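Local atomic coordinates of aromatic amino acid beta-eliminating lyase/threonine aldolase (Exiguobacterium sibiricum, PDB entry 3LWS), a protein that belongs to the beta-eliminating lyase family and has the aminotransferase-like fold (fold type I) of pyridoxal phosphate enzymes, with the cofactor held covalently. Residues Gln75-Arg80 and Gln224-Trp229; Leu172-Ala177 and Ala191-Leu196; Gly106-Glu109 and Glu114-Leu117; Gly46-Pro51 and Tyr243-Asp248; Asp128-Leu133 and Glu159-Tyr164. All coordinates share one frame; numbering follows the deposited sequence.

Contact 1. Residues Gln75-Arg80 and Gln224-Trp229; sequences QQVALR and QTARIW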
# COMPACT_ATOMS: atom_id res chain seq x y z
N GLN A 75 -12.62 -2.12 2.26
CA GLN A 75 -13.95 -2.45 2.82
C GLN A 75 -14.28 -1.69 4.11
O GLN A 75 -15.44 -1.36 4.34
CB GLN A 75 -14.10 -3.94 3.03
CG GLN A 75 -14.04 -4.67 1.76
CD GLN A 75 -14.61 -6.01 1.83
OE1 GLN A 75 -15.66 -6.27 1.21
NE2 GLN A 75 -13.93 -6.92 2.56
N GLN A 76 -13.25 -1.40 4.90
CA GLN A 76 -13.37 -0.49 6.03
C GLN A 76 -13.84 0.86 5.57
O GLN A 76 -14.81 1.42 6.12
CB GLN A 76 -12.04 -0.34 6.76
CG GLN A 76 -11.77 -1.47 7.72
CD GLN A 76 -10.40 -1.41 8.33
OE1 GLN A 76 -9.88 -0.33 8.59
NE2 GLN A 76 -9.81 -2.57 8.58
N VAL A 77 -13.21 1.36 4.51
CA VAL A 77 -13.65 2.64 3.95
C VAL A 77 -15.10 2.61 3.46
O VAL A 77 -15.86 3.55 3.70
CB VAL A 77 -12.74 3.10 2.83
CG1 VAL A 77 -13.43 4.31 2.07
CG2 VAL A 77 -11.40 3.47 3.39
N ALA A 78 -15.48 1.53 2.78
CA ALA A 78 -16.85 1.40 2.23
C ALA A 78 -17.87 1.50 3.36
O ALA A 78 -18.82 2.31 3.29
CB ALA A 78 -17.03 0.07 1.50
N LEU A 79 -17.66 0.68 4.39
CA LEU A 79 -18.59 0.60 5.54
C LEU A 79 -18.72 1.95 6.26
O LEU A 79 -19.84 2.40 6.57
CB LEU A 79 -18.18 -0.51 6.52
CG LEU A 79 -18.33 -1.97 6.06
CD1 LEU A 79 -18.13 -2.93 7.19
CD2 LEU A 79 -19.66 -2.22 5.50
N ARG A 80 -17.58 2.61 6.47
CA ARG A 80 -17.56 3.95 7.06
C ARG A 80 -18.35 4.97 6.23
O ARG A 80 -19.10 5.77 6.80
CB ARG A 80 -16.13 4.42 7.28
CG ARG A 80 -15.97 5.86 7.86
CD ARG A 80 -16.77 6.08 9.14
NE ARG A 80 -16.74 7.47 9.54
CZ ARG A 80 -15.83 8.00 10.35
NH1 ARG A 80 -14.83 7.27 10.84
NH2 ARG A 80 -15.89 9.29 10.64
N GLN A 224 -15.85 9.32 -4.58
CA GLN A 224 -15.13 10.56 -4.28
C GLN A 224 -14.72 10.60 -2.85
O GLN A 224 -13.60 10.98 -2.54
CB GLN A 224 -15.95 11.82 -4.57
CG GLN A 224 -16.09 12.12 -6.03
CD GLN A 224 -17.29 13.02 -6.31
OE1 GLN A 224 -17.69 13.82 -5.46
NE2 GLN A 224 -17.88 12.87 -7.50
N THR A 225 -15.64 10.23 -1.97
CA THR A 225 -15.34 10.14 -0.57
C THR A 225 -14.32 9.07 -0.25
O THR A 225 -13.45 9.28 0.60
CB THR A 225 -16.60 9.88 0.25
OG1 THR A 225 -17.56 10.84 -0.17
CG2 THR A 225 -16.33 10.01 1.75
N ALA A 226 -14.43 7.94 -0.96
CA ALA A 226 -13.52 6.81 -0.82
C ALA A 226 -12.06 7.24 -1.12
O ALA A 226 -11.13 6.77 -0.46
CB ALA A 226 -13.97 5.64 -1.74
N ARG A 227 -11.88 8.13 -2.11
CA ARG A 227 -10.59 8.68 -2.45
C ARG A 227 -10.04 9.57 -1.34
O ARG A 227 -8.84 9.58 -1.14
CB ARG A 227 -10.61 9.44 -3.78
CG ARG A 227 -10.70 8.49 -4.99
CD ARG A 227 -10.47 9.22 -6.30
NE ARG A 227 -10.74 8.30 -7.38
CZ ARG A 227 -11.91 8.11 -7.97
NH1 ARG A 227 -12.96 8.87 -7.66
NH2 ARG A 227 -12.02 7.20 -8.93
N ILE A 228 -10.89 10.27 -0.60
CA ILE A 228 -10.39 11.07 0.52
C ILE A 228 -9.94 10.19 1.71
O ILE A 228 -8.88 10.41 2.29
CB ILE A 228 -11.37 12.17 0.92
CG1 ILE A 228 -11.36 13.29 -0.12
CG2 ILE A 228 -11.01 12.74 2.26
CD1 ILE A 228 -12.69 13.76 -0.45
N TRP A 229 -10.73 9.17 2.03
CA TRP A 229 -10.34 8.19 3.03
C TRP A 229 -9.10 7.45 2.55
O TRP A 229 -8.22 7.20 3.37
CB TRP A 229 -11.46 7.19 3.34
CG TRP A 229 -12.59 7.76 4.20
CD1 TRP A 229 -13.86 8.05 3.80
CD2 TRP A 229 -12.51 8.11 5.58
NE1 TRP A 229 -14.59 8.52 4.87
CE2 TRP A 229 -13.78 8.57 5.97
CE3 TRP A 229 -11.48 8.07 6.54
CZ2 TRP A 229 -14.05 9.02 7.27
CZ3 TRP A 229 -11.75 8.49 7.83
CH2 TRP A 229 -13.03 8.94 8.18
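Trp229 overlaps Arg80 through the six-membered part of its indole. Trp229 CH2 lies over one face of the guanidinium, near its rim, with Arg80 NH1 at 3.6 Å. The two groups are not stacked flat, because their planes are 57° apart. Nearer the backbone, Arg80 CG sits over one face of the indole, 3.7 Å from Trp229 CZ2. A bend in the arginine chain (chi2 53°) lets both CG and the guanidinium meet the same end of the ring. The charged group is held by a salt bridge from NE to Asp84, and NH1 also bonds His111. At the root of the tryptophan side chain, both Val77 methyls touch Trp229 CB, CG1 and CG2 each at 3.7 Å. Val77 CG1 also reaches Ala226, 3.8 Å from its CA, where the two backbones come nearest. The segment axes pass 9.8 Å apart at 126° between their N-to-C directions. Trp229 also makes a cation-pi contact with Arg232 and packs on Leu110 of the second subunit. This is buried helix-helix packing between helices 71-86 and 220-232, in the sheet-bearing large domain of a fold type I pyridoxal phosphate enzyme.

Contact 2. Residues Leu172-Ala177 and Ala191-Leu196; sequences LHLDGA and AEIAGL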
# COMPACT_ATOMS: atom_id res chain seq x y z
N LEU A 172 -26.09 -2.26 0.65
CA LEU A 172 -25.62 -3.63 0.47
C LEU A 172 -24.25 -3.63 -0.16
O LEU A 172 -24.05 -3.14 -1.30
CB LEU A 172 -26.62 -4.45 -0.32
CG LEU A 172 -26.50 -5.95 -0.24
CD1 LEU A 172 -26.66 -6.45 1.15
CD2 LEU A 172 -27.56 -6.55 -1.18
N HIS A 173 -23.28 -4.15 0.59
CA HIS A 173 -21.91 -4.18 0.14
C HIS A 173 -21.46 -5.59 -0.19
O HIS A 173 -21.72 -6.52 0.57
CB HIS A 173 -20.97 -3.58 1.17
CG HIS A 173 -19.53 -3.70 0.78
ND1 HIS A 173 -18.94 -2.86 -0.14
CD2 HIS A 173 -18.59 -4.63 1.10
CE1 HIS A 173 -17.68 -3.22 -0.32
NE2 HIS A 173 -17.44 -4.30 0.42
N LEU A 174 -20.76 -5.76 -1.32
CA LEU A 174 -20.24 -7.08 -1.73
C LEU A 174 -18.73 -7.18 -1.47
O LEU A 174 -17.94 -6.36 -1.93
CB LEU A 174 -20.56 -7.40 -3.20
CG LEU A 174 -19.90 -8.64 -3.83
CD1 LEU A 174 -20.21 -9.92 -3.06
CD2 LEU A 174 -20.31 -8.81 -5.32
N ASP A 175 -18.39 -8.16 -0.64
CA ASP A 175 -17.04 -8.69 -0.54
C ASP A 175 -16.93 -9.72 -1.67
O ASP A 175 -17.28 -10.90 -1.53
CB ASP A 175 -16.77 -9.29 0.85
CG ASP A 175 -15.34 -9.68 1.04
OD1 ASP A 175 -14.67 -10.00 0.03
OD2 ASP A 175 -14.87 -9.66 2.21
N GLY A 176 -16.44 -9.21 -2.78
CA GLY A 176 -16.19 -9.97 -3.95
C GLY A 176 -14.73 -10.29 -4.15
O GLY A 176 -14.26 -10.34 -5.27
N ALA A 177 -14.01 -10.54 -3.06
CA ALA A 177 -12.66 -11.08 -3.12
C ALA A 177 -12.60 -12.25 -4.11
O ALA A 177 -11.66 -12.34 -4.86
CB ALA A 177 -12.19 -11.53 -1.73
N ALA A 191 -21.08 -7.74 -13.87
CA ALA A 191 -22.01 -6.63 -13.71
C ALA A 191 -23.37 -7.11 -13.22
O ALA A 191 -23.97 -6.44 -12.38
CB ALA A 191 -22.13 -5.81 -14.99
N GLU A 192 -23.85 -8.27 -13.70
CA GLU A 192 -25.16 -8.75 -13.24
C GLU A 192 -25.17 -9.10 -11.72
O GLU A 192 -26.19 -8.94 -11.03
CB GLU A 192 -25.63 -9.97 -14.06
CG GLU A 192 -26.01 -9.62 -15.50
CD GLU A 192 -26.24 -10.85 -16.40
OE1 GLU A 192 -25.64 -11.93 -16.15
OE2 GLU A 192 -27.01 -10.71 -17.38
N ILE A 193 -24.05 -9.60 -11.22
CA ILE A 193 -23.95 -9.91 -9.80
C ILE A 193 -23.80 -8.58 -9.08
O ILE A 193 -24.62 -8.26 -8.22
CB ILE A 193 -22.82 -10.90 -9.48
CG1 ILE A 193 -23.04 -12.25 -10.21
CG2 ILE A 193 -22.73 -11.14 -7.95
CD1 ILE A 193 -24.25 -13.09 -9.68
N ALA A 194 -22.78 -7.81 -9.47
CA ALA A 194 -22.49 -6.49 -8.87
C ALA A 194 -23.65 -5.50 -8.87
O ALA A 194 -23.73 -4.66 -7.96
CB ALA A 194 -21.32 -5.86 -9.52
N GLY A 195 -24.53 -5.61 -9.86
CA GLY A 195 -25.71 -4.74 -9.99
C GLY A 195 -26.72 -4.80 -8.86
O GLY A 195 -27.50 -3.87 -8.68
N LEU A 196 -26.70 -5.88 -8.08
CA LEU A 196 -27.58 -6.06 -6.93
C LEU A 196 -27.14 -5.33 -5.64
O LEU A 196 -27.87 -5.30 -4.65
CB LEU A 196 -27.73 -7.55 -6.65
CG LEU A 196 -28.30 -8.46 -7.74
CD1 LEU A 196 -28.56 -9.86 -7.19
CD2 LEU A 196 -29.55 -7.92 -8.38
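Leu196 O receives a hydrogen bond from Ser162 OG of helix 155-167, and Leu172 CD2 packs against the same oxygen at 3.7 Å. The bond ties the turn after helix 190-194 to helix 155-167, while the methyl from strand 171-176 only rests on the oxygen. Leu172 reaches it with CG anti to the backbone N (chi1 -162°), and its CB bond points toward the 191-196 segment. Two residues on, Leu174 points the same way. Its CD2 lies 4.3 Å from Ile193 CG2, a looser touch. Leu174 also packs on Leu143, Phe197 and Ile200. Strand 171-176 is an inner strand of the seven-stranded mixed sheet, so these leucines belong to the apolar layer between sheet and helices in the large domain of fold type I. Asp175, on the other side of the strand, bonds the cofactor. Its OD2 meets N1 of the pyridoxal phosphate-modified lysine at position 206, as is usual in this fold, and also takes a bond from Gln75 NE2. The other carboxylate oxygen, Asp175 OD1, accepts from Ala177 N at 3.2 Å in an Asx turn. That bond is nearly straight, with an angle of 162° at the hydrogen.

Contact 3. Residues Gly106-Glu109 and Glu114-Leu117; sequences GLKE and ETIL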
# COMPACT_ATOMS: atom_id res chain seq x y z
N GLY A 106 -9.54 -3.88 12.77
CA GLY A 106 -9.30 -2.58 12.14
C GLY A 106 -10.53 -1.72 12.06
O GLY A 106 -10.48 -0.57 12.48
N LEU A 107 -11.64 -2.28 11.57
CA LEU A 107 -12.90 -1.53 11.46
C LEU A 107 -13.30 -0.84 12.79
O LEU A 107 -13.60 0.36 12.84
CB LEU A 107 -14.04 -2.48 11.04
CG LEU A 107 -15.43 -1.88 10.81
CD1 LEU A 107 -15.36 -0.69 9.81
CD2 LEU A 107 -16.39 -2.97 10.32
N LYS A 108 -13.25 -1.60 13.88
CA LYS A 108 -13.70 -1.12 15.16
C LYS A 108 -12.67 -0.25 15.85
O LYS A 108 -13.02 0.55 16.69
CB LYS A 108 -14.08 -2.29 16.07
CG LYS A 108 -15.19 -3.21 15.53
CD LYS A 108 -15.32 -4.49 16.37
CE LYS A 108 -16.03 -5.62 15.63
NZ LYS A 108 -15.96 -6.96 16.34
N GLU A 109 -11.39 -0.42 15.52
CA GLU A 109 -10.35 0.37 16.17
C GLU A 109 -10.26 1.70 15.47
O GLU A 109 -9.94 2.67 16.11
CB GLU A 109 -9.00 -0.35 16.11
CG GLU A 109 -8.94 -1.62 16.96
CD GLU A 109 -8.74 -1.37 18.47
OE1 GLU A 109 -8.21 -0.32 18.88
OE2 GLU A 109 -9.11 -2.25 19.27
N GLU A 114 -19.95 -0.55 15.15
CA GLU A 114 -20.26 -1.82 15.84
C GLU A 114 -20.81 -2.79 14.82
O GLU A 114 -21.35 -2.38 13.81
CB GLU A 114 -21.28 -1.58 16.97
CG GLU A 114 -20.68 -0.70 18.07
CD GLU A 114 -21.61 -0.44 19.26
OE1 GLU A 114 -22.86 -0.64 19.15
OE2 GLU A 114 -21.07 -0.04 20.33
N THR A 115 -20.63 -4.08 15.09
CA THR A 115 -21.00 -5.11 14.15
C THR A 115 -21.97 -6.12 14.79
O THR A 115 -21.76 -6.53 15.93
CB THR A 115 -19.72 -5.78 13.57
OG1 THR A 115 -19.07 -6.54 14.59
CG2 THR A 115 -18.72 -4.73 13.11
N ILE A 116 -23.03 -6.45 14.07
CA ILE A 116 -23.93 -7.54 14.44
C ILE A 116 -23.52 -8.71 13.59
O ILE A 116 -23.48 -8.57 12.36
CB ILE A 116 -25.40 -7.23 14.14
CG1 ILE A 116 -25.91 -6.09 15.03
CG2 ILE A 116 -26.29 -8.51 14.27
CD1 ILE A 116 -27.25 -5.53 14.60
N LEU A 117 -23.22 -9.85 14.21
CA LEU A 117 -22.79 -11.03 13.47
C LEU A 117 -24.04 -11.83 13.14
O LEU A 117 -24.80 -12.15 14.02
CB LEU A 117 -21.75 -11.82 14.27
CG LEU A 117 -20.55 -10.99 14.77
CD1 LEU A 117 -19.52 -11.89 15.59
CD2 LEU A 117 -19.84 -10.26 13.66
O HOH W 1 -19.07 -8.53 16.56
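Thr115 and Lys108 meet because of how each leaves its backbone. In Thr115, chi1 is 69°, which places OG1 between the backbone N and the carbonyl carbon and leaves CG2 anti to that carbon. Lys108 starts with CG anti to its own carbonyl carbon (chi1 -59°) and then runs fully extended, crossing the threonine at about a right angle. The contact falls near the end of the lysine chain. Lys108 CE touches both branches of the threonine, 3.3 Å from Thr115 OG1 and 3.8 Å from Thr115 CG2. Leu107 adds to the methyl side, with its CD2 4.0 Å from Thr115 CG2. The segments belong to a beta-alpha-beta crossover. Strand 90-93 leads through helices 98-101 and 106-110 to strand 114-117, which pairs in parallel with strand 90-93 and forms one edge of the large sheet within this chain. Leu107 is buried and also touches Leu79 and Gln76 of helix 71-86. The polar ends of Lys108 and Thr115 share a partner outside the two segments, Glu100 of helix 98-101. Glu100 OE2 forms a salt bridge with Lys108 NZ, and Glu100 OE1 is hydrogen-bonded to Thr115 OG1. One carboxylate thus fixes both side chains. A water adds a second link. It is hydrogen-bonded to Thr115 OG1 at 2.8 Å, and it accepts a weak bond from Lys108 NZ at 3.5 Å.

Contact 4. Residues Gly46-Pro51 and Tyr243-Asp248; sequences GAIIEP and YIVSAD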
# COMPACT_ATOMS: atom_id res chain seq x y z
N GLY A 46 -4.04 10.41 -13.01
CA GLY A 46 -3.09 10.40 -14.09
C GLY A 46 -3.08 9.08 -14.82
O GLY A 46 -4.10 8.35 -14.86
N ALA A 47 -1.91 8.78 -15.38
CA ALA A 47 -1.73 7.62 -16.23
C ALA A 47 -1.94 6.32 -15.45
O ALA A 47 -1.67 6.28 -14.27
CB ALA A 47 -0.34 7.62 -16.80
N ILE A 48 -2.42 5.30 -16.16
CA ILE A 48 -2.53 3.91 -15.70
C ILE A 48 -3.74 3.75 -14.80
O ILE A 48 -4.67 3.00 -15.12
CB ILE A 48 -1.19 3.36 -15.03
CG1 ILE A 48 -0.00 3.39 -15.99
CG2 ILE A 48 -1.37 1.95 -14.58
CD1 ILE A 48 1.34 2.92 -15.33
N ILE A 49 -3.74 4.46 -13.67
CA ILE A 49 -4.80 4.34 -12.68
C ILE A 49 -6.18 4.77 -13.21
O ILE A 49 -7.16 4.05 -12.99
CB ILE A 49 -4.44 5.10 -11.37
CG1 ILE A 49 -5.39 4.67 -10.23
CG2 ILE A 49 -4.44 6.61 -11.60
CD1 ILE A 49 -4.88 4.97 -8.77
N GLU A 50 -6.27 5.90 -13.92
CA GLU A 50 -7.60 6.34 -14.42
C GLU A 50 -8.23 5.40 -15.41
O GLU A 50 -9.37 5.05 -15.23
CB GLU A 50 -7.63 7.78 -14.94
CG GLU A 50 -7.39 8.76 -13.86
CD GLU A 50 -7.65 10.21 -14.23
OE1 GLU A 50 -8.77 10.50 -14.70
OE2 GLU A 50 -6.76 11.06 -13.98
N PRO A 51 -7.49 4.94 -16.42
CA PRO A 51 -8.06 3.95 -17.33
C PRO A 51 -8.42 2.61 -16.64
O PRO A 51 -9.45 1.99 -16.97
CB PRO A 51 -6.94 3.74 -18.36
CG PRO A 51 -6.18 4.95 -18.36
CD PRO A 51 -6.23 5.49 -16.97
N TYR A 243 1.25 -2.52 -8.80
CA TYR A 243 0.12 -3.39 -8.59
C TYR A 243 -0.95 -3.25 -9.64
O TYR A 243 -1.63 -4.23 -9.87
CB TYR A 243 -0.53 -3.17 -7.24
CG TYR A 243 0.40 -3.42 -6.10
CD1 TYR A 243 0.92 -4.68 -5.85
CD2 TYR A 243 0.75 -2.39 -5.25
CE1 TYR A 243 1.79 -4.90 -4.79
CE2 TYR A 243 1.60 -2.62 -4.17
CZ TYR A 243 2.12 -3.86 -3.96
OH TYR A 243 2.97 -4.07 -2.87
N ILE A 244 -1.11 -2.09 -10.28
CA ILE A 244 -2.19 -1.92 -11.27
C ILE A 244 -1.89 -2.61 -12.60
O ILE A 244 -2.76 -3.25 -13.19
CB ILE A 244 -2.54 -0.43 -11.52
CG1 ILE A 244 -3.07 0.22 -10.25
CG2 ILE A 244 -3.63 -0.27 -12.57
CD1 ILE A 244 -3.10 1.69 -10.34
N VAL A 245 -0.66 -2.48 -13.07
CA VAL A 245 -0.24 -3.09 -14.33
C VAL A 245 -0.31 -4.62 -14.19
O VAL A 245 -0.85 -5.33 -15.06
CB VAL A 245 1.21 -2.70 -14.63
CG1 VAL A 245 1.79 -3.55 -15.77
CG2 VAL A 245 1.37 -1.15 -14.88
N SER A 246 0.26 -5.12 -13.09
CA SER A 246 0.22 -6.56 -12.81
C SER A 246 -1.21 -7.06 -12.66
O SER A 246 -1.56 -8.05 -13.30
CB SER A 246 1.10 -6.94 -11.63
OG SER A 246 0.82 -6.19 -10.45
N ALA A 247 -2.04 -6.33 -11.90
CA ALA A 247 -3.46 -6.66 -11.72
C ALA A 247 -4.20 -6.81 -13.03
O ALA A 247 -4.88 -7.82 -13.28
CB ALA A 247 -4.15 -5.55 -10.87
N ASP A 248 -4.05 -5.82 -13.90
CA ASP A 248 -4.68 -5.85 -15.22
C ASP A 248 -4.16 -6.99 -16.10
O ASP A 248 -4.96 -7.65 -16.75
CB ASP A 248 -4.43 -4.52 -15.95
CG ASP A 248 -5.57 -4.14 -16.89
OD1 ASP A 248 -6.64 -4.77 -16.85
OD2 ASP A 248 -5.41 -3.19 -17.63
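Ile244 and Ile48 carry most of this contact, and Val245 adds to it. It joins the start of helix 49-60 to the flank of helix 241-254, two helices far apart in sequence, in a protein with the fold type I architecture. Ile48 stands at the N-cap position just before helix 49-60. Its CB bond points toward helix 241-254, and that of Ile244 points back. The two side chains meet through their branch methyls, with Ile48 CG2 3.8 Å from Ile244 CG2. In both residues CG2 is anti to the backbone N, and the longer arm goes another way. The longer arm of Ile48 ends beside Val245, with CD1 4.1 Å from Val245 CG2. That of Ile244 reaches the first turn of the other helix, where Ile244 CD1 sits 3.8 Å from Ile49 CG1. Ile244 thus meets Ile48 with CG2 and Ile49 with CD1. All of these touches are apolar. The side chains of Phe52 and Phe67 also touch Ile244, and Phe31 packs on Val245. One residue before Ile244, Tyr243 meets Tyr243 of the second subunit, so the helix also reaches the dimer interface. The turn before helix 49-60 is closed within its own segment: Gly46 N gives a 3.0 Å bond to Glu50 OE2, which accepts through its anti lone pair.

Contact 5. Residues Asp128-Leu133 and Glu159-Tyr164; sequences DEIKAL and ETISRY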
# COMPACT_ATOMS: atom_id res chain seq x y z
N ASP A 128 -34.42 -15.20 6.68
CA ASP A 128 -35.13 -14.80 7.90
C ASP A 128 -34.25 -14.03 8.87
O ASP A 128 -34.72 -13.06 9.49
CB ASP A 128 -35.71 -16.00 8.64
CG ASP A 128 -36.92 -16.59 7.94
OD1 ASP A 128 -37.59 -15.88 7.18
OD2 ASP A 128 -37.17 -17.79 8.14
N GLU A 129 -33.00 -14.45 9.02
CA GLU A 129 -32.05 -13.73 9.89
C GLU A 129 -31.75 -12.31 9.40
O GLU A 129 -31.61 -11.42 10.21
CB GLU A 129 -30.76 -14.51 10.06
CG GLU A 129 -30.93 -15.66 11.04
CD GLU A 129 -29.83 -16.66 10.98
OE1 GLU A 129 -29.21 -16.83 9.91
OE2 GLU A 129 -29.59 -17.33 11.99
N ILE A 130 -31.67 -12.11 8.09
CA ILE A 130 -31.52 -10.77 7.51
C ILE A 130 -32.78 -9.93 7.77
O ILE A 130 -32.69 -8.80 8.20
CB ILE A 130 -31.25 -10.86 5.98
CG1 ILE A 130 -29.85 -11.47 5.69
CG2 ILE A 130 -31.39 -9.52 5.29
CD1 ILE A 130 -29.65 -11.84 4.27
N LYS A 131 -33.96 -10.48 7.51
CA LYS A 131 -35.22 -9.77 7.78
C LYS A 131 -35.40 -9.42 9.26
O LYS A 131 -36.13 -8.49 9.58
CB LYS A 131 -36.44 -10.57 7.31
CG LYS A 131 -36.58 -10.71 5.79
CD LYS A 131 -37.60 -11.77 5.40
CE LYS A 131 -37.92 -11.73 3.93
NZ LYS A 131 -38.73 -12.90 3.46
N ALA A 132 -34.76 -10.16 10.17
CA ALA A 132 -34.83 -9.87 11.60
C ALA A 132 -33.86 -8.78 12.03
O ALA A 132 -33.92 -8.33 13.16
CB ALA A 132 -34.61 -11.17 12.45
N LEU A 133 -32.96 -8.35 11.14
CA LEU A 133 -32.03 -7.25 11.49
C LEU A 133 -32.80 -5.97 11.79
O LEU A 133 -33.79 -5.73 11.14
CB LEU A 133 -31.00 -6.97 10.40
CG LEU A 133 -29.90 -8.05 10.19
CD1 LEU A 133 -29.03 -7.67 9.01
CD2 LEU A 133 -29.05 -8.28 11.45
N GLU A 159 -31.24 -11.71 -5.21
CA GLU A 159 -32.16 -10.72 -5.75
C GLU A 159 -33.15 -10.25 -4.69
O GLU A 159 -33.43 -9.06 -4.57
CB GLU A 159 -32.92 -11.27 -6.95
CG GLU A 159 -32.10 -11.42 -8.21
CD GLU A 159 -32.97 -11.90 -9.36
OE1 GLU A 159 -33.55 -13.00 -9.27
OE2 GLU A 159 -33.08 -11.17 -10.35
N THR A 160 -33.65 -11.21 -3.93
CA THR A 160 -34.55 -10.95 -2.83
C THR A 160 -33.92 -10.11 -1.73
O THR A 160 -34.56 -9.21 -1.20
CB THR A 160 -35.08 -12.28 -2.26
OG1 THR A 160 -35.89 -12.91 -3.25
CG2 THR A 160 -35.88 -12.09 -0.97
N ILE A 161 -32.67 -10.45 -1.37
CA ILE A 161 -31.91 -9.69 -0.35
C ILE A 161 -31.65 -8.25 -0.81
O ILE A 161 -31.75 -7.34 -0.02
CB ILE A 161 -30.55 -10.37 0.02
CG1 ILE A 161 -30.80 -11.68 0.77
CG2 ILE A 161 -29.65 -9.44 0.89
CD1 ILE A 161 -29.57 -12.47 0.99
N SER A 162 -31.29 -8.09 -2.09
CA SER A 162 -31.06 -6.78 -2.70
C SER A 162 -32.30 -5.88 -2.67
O SER A 162 -32.21 -4.69 -2.34
CB SER A 162 -30.63 -6.96 -4.16
OG SER A 162 -30.36 -5.74 -4.77
N ARG A 163 -33.45 -6.44 -3.02
CA ARG A 163 -34.73 -5.69 -2.95
C ARG A 163 -35.12 -5.37 -1.50
O ARG A 163 -35.57 -4.28 -1.21
CB ARG A 163 -35.84 -6.48 -3.62
CG ARG A 163 -37.22 -5.74 -3.68
CD ARG A 163 -38.28 -6.55 -4.46
NE ARG A 163 -37.80 -6.85 -5.82
CZ ARG A 163 -37.13 -7.94 -6.20
NH1 ARG A 163 -36.86 -8.93 -5.34
NH2 ARG A 163 -36.74 -8.06 -7.46
N TYR A 164 -34.93 -6.33 -0.61
CA TYR A 164 -35.30 -6.13 0.77
C TYR A 164 -34.53 -4.94 1.33
O TYR A 164 -35.12 -3.97 1.77
CB TYR A 164 -35.06 -7.41 1.60
CG TYR A 164 -35.41 -7.23 3.05
CD1 TYR A 164 -36.73 -7.31 3.49
CD2 TYR A 164 -34.43 -6.94 3.98
CE1 TYR A 164 -37.05 -7.13 4.80
CE2 TYR A 164 -34.74 -6.74 5.28
CZ TYR A 164 -36.06 -6.84 5.70
OH TYR A 164 -36.36 -6.63 7.01
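Tyr164 lies across Lys131, with CG of the lysine over one face of the ring. With its CG anti to the backbone N (chi1 179°), the tyrosine projects from helix 155-167 toward the 128-133 segment. Lys131 CG is 4.0 Å from the ring centroid and 22° off the normal, which makes a CH-pi contact. Beyond CG the lysine chain is extended. The phenol oxygen is hydrogen-bonded to Arg168, which also bonds Leu133 O. This arginine therefore helps hold the tail of the 128-133 segment and the tyrosine together. Ile130 splits its two arms between partners. CG2, anti to the backbone N, passes alongside the tyrosine, 4.2 Å from Tyr164 CD2. The other arm is extended (chi2 169°) and ends at Ile161, where the side chains cross at about a right angle. Ile130 CD1 and Ile161 CD1 are 3.3 Å apart, tighter than usual for carbons. Both isoleucines also rest on Leu139 of strand 138-142. Helix 155-167 links that strand to its parallel neighbour 171-176, so helix 127-131 packs here on the helix of a beta-alpha-beta crossover in the large domain.

In the fold
Contacts 1, 2, 3 and 5 form a connected group round the large sheet. Contacts 1 and 2 have centres about 17 Å apart and meet at Gln75, whose OE1 lies 2.8 Å from His173 NE2. The helix of contact 1 thus also carries a residue next to the cofactor's aspartate. Contact 3 joins contact 1 through Leu79 CD1 and Leu107 CD2, 3.6 Å apart. Contact 5 touches contact 2, with Leu172 CD2 3.8 Å from Ser162 CA, and contact 3 through Leu133 and Ile116. Contact 4 touches none of the others. Its nearest atoms are about 7 Å from contact 1, and its centre is about 36 Å from that of contact 5. Residues of contacts 1 and 4 meet the second subunit, and contact 3 does so through a weak ion pair.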